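Local coordinates for extracellular solute-binding protein (Bordetella parapertussis, PDB 3PU5) that probably binds a small solute, perhaps a polyamine, outside the cytoplasm and delivers it to an ABC importer, at residues G212-T217 with R293-D298. Numbering follows the deposited sequence.
Sequences GWDGRT and RLPSID
This is a small, buried van der Waals contact in which the carboxylate of Asp214 lies against Leu294 and Pro295. It joins the junction of strand 209-213 and helix 214-223 to the long loop that runs from helix 265-275 to helix 305-322. One oxygen does nearly all the touching. Asp214 OD2 is 3.2 Å from Pro295 CD and 3.3 Å from Leu294 CD1. Pro295 CG stands a little farther from the same oxygen, at 3.7 Å. No hydrogen bond links the two segments.

The side chain of Asp214 crosses that of Pro295 at about a right angle. With Asp214 CG set between its own backbone N and carbonyl carbon (chi1 57°), the carboxylate brings OD2 up to the proline ring. The other carboxylate oxygen, OD1, accepts a hydrogen bond from Ser112 N on the neighbouring strand 111-117. One oxygen is thus paired with a backbone N-H, while the other packs against aliphatic carbon. Leu294 turns its CG anti to the backbone N (chi1 -163°) and extends CD1 to OD2.

The chain belongs to the bacterial extracellular solute-binding proteins, which have the two-lobed periplasmic binding protein fold. Here a strand leads straight into a helix, with Trp213 at the N-cap position. Trp213 O receives two bonds from the first turn, from Thr217 N at 3.0 Å and Thr217 OG1 at 2.6 Å. The two donors approach from opposite faces of the carbonyl plane.

Trp230 on strand 229-231 touches both Asp214 and Pro295, and Pro295 O is hydrogen-bonded to Tyr110 OH. Next to Leu294, Arg293 forms salt bridges with Glu221 and Asp222, a second tie between this loop and helix 214-223.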
ATOM      1  N   GLY A 212      -8.786  -3.620  -8.067  1.00  9.58           N
ATOM      2  CA  GLY A 212      -9.368  -2.842  -6.993  1.00  8.76           C
ATOM      3  C   GLY A 212      -8.727  -3.183  -5.658  1.00 10.40           C
ATOM      4  O   GLY A 212      -8.067  -4.223  -5.513  1.00 10.55           O
ATOM      5  N   TRP A 213      -8.930  -2.312  -4.677  1.00  8.48           N
ATOM      6  CA  TRP A 213      -8.302  -2.473  -3.371  1.00  8.97           C
ATOM      7  C   TRP A 213      -9.153  -3.325  -2.447  1.00  9.87           C
ATOM      8  O   TRP A 213     -10.384  -3.248  -2.475  1.00  8.81           O
ATOM      9  CB  TRP A 213      -7.982  -1.101  -2.759  1.00  9.17           C
ATOM     10  CG  TRP A 213      -6.792  -0.509  -3.445  1.00 10.44           C
ATOM     11  CD1 TRP A 213      -5.493  -0.586  -3.041  1.00 10.07           C
ATOM     12  CD2 TRP A 213      -6.781   0.178  -4.703  1.00  9.72           C
ATOM     13  NE1 TRP A 213      -4.674   0.028  -3.954  1.00  9.96           N
ATOM     14  CE2 TRP A 213      -5.442   0.507  -4.987  1.00 10.18           C
ATOM     15  CE3 TRP A 213      -7.779   0.562  -5.610  1.00 10.74           C
ATOM     16  CZ2 TRP A 213      -5.070   1.193  -6.139  1.00  9.68           C
ATOM     17  CZ3 TRP A 213      -7.406   1.252  -6.762  1.00 10.50           C
ATOM     18  CH2 TRP A 213      -6.061   1.558  -7.013  1.00 11.48           C
ATOM     19  N   ASP A 214      -8.498  -4.154  -1.643  1.00  9.58           N
ATOM     20  CA  ASP A 214      -9.241  -5.044  -0.753  1.00  9.81           C
ATOM     21  C   ASP A 214     -10.146  -4.270   0.205  1.00 10.50           C
ATOM     22  O   ASP A 214     -11.355  -4.485   0.214  1.00 10.56           O
ATOM     23  CB  ASP A 214      -8.338  -6.050  -0.010  1.00  8.50           C
ATOM     24  CG  ASP A 214      -7.228  -5.386   0.814  1.00  9.32           C
ATOM     25  OD1 ASP A 214      -6.775  -4.259   0.497  1.00 11.87           O
ATOM     26  OD2 ASP A 214      -6.790  -6.019   1.791  1.00  9.97           O
ATOM     27  N   GLY A 215      -9.570  -3.365   0.992  1.00  9.18           N
ATOM     28  CA  GLY A 215     -10.342  -2.632   1.983  1.00  9.55           C
ATOM     29  C   GLY A 215     -11.488  -1.834   1.384  1.00 12.17           C
ATOM     30  O   GLY A 215     -12.636  -1.924   1.830  1.00 10.85           O
ATOM     31  N   ARG A 216     -11.172  -1.039   0.368  1.00 10.88           N
ATOM     32  CA  ARG A 216     -12.177  -0.233  -0.304  1.00 11.81           C
ATOM     33  C   ARG A 216     -13.324  -1.088  -0.825  1.00 12.63           C
ATOM     34  O   ARG A 216     -14.495  -0.721  -0.689  1.00 11.92           O
ATOM     35  CB  ARG A 216     -11.532   0.558  -1.435  1.00 11.48           C
ATOM     36  CG  ARG A 216     -10.673   1.690  -0.913  1.00 15.11           C
ATOM     37  CD  ARG A 216     -10.037   2.481  -2.025  1.00 15.49           C
ATOM     38  NE  ARG A 216     -10.085   3.903  -1.715  1.00 22.56           N
ATOM     39  CZ  ARG A 216      -9.042   4.639  -1.364  1.00 24.63           C
ATOM     40  NH1 ARG A 216      -7.835   4.094  -1.277  1.00 33.29           N
ATOM     41  NH2 ARG A 216      -9.208   5.927  -1.102  1.00 24.72           N
ATOM     42  N   THR A 217     -12.986  -2.233  -1.414  1.00 11.31           N
ATOM     43  CA  THR A 217     -14.001  -3.107  -1.985  1.00 11.44           C
ATOM     44  C   THR A 217     -14.823  -3.764  -0.866  1.00 13.45           C
ATOM     45  O   THR A 217     -16.042  -3.932  -1.010  1.00 13.14           O
ATOM     46  CB  THR A 217     -13.382  -4.175  -2.916  1.00 10.79           C
ATOM     47  OG1 THR A 217     -12.534  -3.543  -3.885  1.00 10.54           O
ATOM     48  CG2 THR A 217     -14.471  -4.939  -3.647  1.00 12.51           C
ATOM     49  N   ARG A 293     -11.498 -12.522   4.664  1.00 13.17           N
ATOM     50  CA  ARG A 293     -11.319 -11.917   3.341  1.00 14.49           C
ATOM     51  C   ARG A 293     -10.017 -11.141   3.119  1.00 12.24           C
ATOM     52  O   ARG A 293      -9.520 -11.067   1.992  1.00 12.39           O
ATOM     53  CB  ARG A 293     -12.547 -11.078   2.949  1.00 15.21           C
ATOM     54  CG  ARG A 293     -13.023 -10.119   4.016  1.00 13.45           C
ATOM     55  CD  ARG A 293     -14.374  -9.528   3.655  1.00 13.68           C
ATOM     56  NE  ARG A 293     -14.820  -8.583   4.674  1.00 13.86           N
ATOM     57  CZ  ARG A 293     -15.780  -7.678   4.505  1.00 16.16           C
ATOM     58  NH1 ARG A 293     -16.408  -7.576   3.342  1.00 13.95           N
ATOM     59  NH2 ARG A 293     -16.105  -6.866   5.503  1.00 14.40           N
ATOM     60  N   LEU A 294      -9.473 -10.555   4.178  1.00 11.62           N
ATOM     61  CA  LEU A 294      -8.187  -9.892   4.082  1.00 11.75           C
ATOM     62  C   LEU A 294      -7.148 -10.880   3.573  1.00 13.09           C
ATOM     63  O   LEU A 294      -7.054 -11.996   4.081  1.00 13.63           O
ATOM     64  CB  LEU A 294      -7.765  -9.373   5.446  1.00 12.60           C
ATOM     65  CG  LEU A 294      -6.663  -8.322   5.403  1.00 15.48           C
ATOM     66  CD1 LEU A 294      -7.262  -7.016   4.939  1.00 15.68           C
ATOM     67  CD2 LEU A 294      -6.037  -8.175   6.780  1.00 17.58           C
ATOM     68  N   PRO A 295      -6.358 -10.480   2.564  1.00 12.89           N
ATOM     69  CA  PRO A 295      -5.344 -11.416   2.050  1.00 13.42           C
ATOM     70  C   PRO A 295      -4.278 -11.679   3.113  1.00 13.79           C
ATOM     71  O   PRO A 295      -3.911 -10.769   3.861  1.00 10.73           O
ATOM     72  CB  PRO A 295      -4.728 -10.656   0.864  1.00 11.64           C
ATOM     73  CG  PRO A 295      -4.954  -9.183   1.226  1.00 11.25           C
ATOM     74  CD  PRO A 295      -6.336  -9.190   1.844  1.00  9.44           C
ATOM     75  N   SER A 296      -3.796 -12.915   3.165  1.00 12.55           N
ATOM     76  CA  SER A 296      -2.832 -13.342   4.170  1.00 12.53           C
ATOM     77  C   SER A 296      -1.529 -12.550   4.101  1.00 12.96           C
ATOM     78  O   SER A 296      -1.019 -12.255   3.023  1.00 10.90           O
ATOM     79  CB  SER A 296      -2.527 -14.834   3.995  1.00 13.69           C
ATOM     80  OG  SER A 296      -1.548 -15.247   4.927  1.00 18.96           O
ATOM     81  N   ILE A 297      -0.982 -12.240   5.269  1.00 12.80           N
ATOM     82  CA  ILE A 297       0.267 -11.504   5.375  1.00 12.71           C
ATOM     83  C   ILE A 297       1.375 -12.238   4.621  1.00 15.66           C
ATOM     84  O   ILE A 297       2.271 -11.609   4.046  1.00 11.85           O
ATOM     85  CB  ILE A 297       0.656 -11.279   6.862  1.00 12.75           C
ATOM     86  CG1 ILE A 297       1.861 -10.344   6.997  1.00 11.89           C
ATOM     87  CG2 ILE A 297       0.915 -12.610   7.574  1.00 17.64           C
ATOM     88  CD1 ILE A 297       2.175  -9.991   8.455  1.00 11.15           C
ATOM     89  N   ASP A 298       1.289 -13.567   4.592  1.00 12.38           N
ATOM     90  CA  ASP A 298       2.315 -14.384   3.957  1.00 14.20           C
ATOM     91  C   ASP A 298       2.177 -14.448   2.447  1.00 12.93           C
ATOM     92  O   ASP A 298       3.144 -14.720   1.755  1.00 14.54           O
ATOM     93  CB  ASP A 298       2.281 -15.807   4.525  1.00 18.68           C
ATOM     94  CG  ASP A 298       2.475 -15.830   6.023  1.00 24.32           C
ATOM     95  OD1 ASP A 298       1.686 -16.509   6.723  1.00 32.55           O
ATOM     96  OD2 ASP A 298       3.407 -15.144   6.499  1.00 26.44           O
TER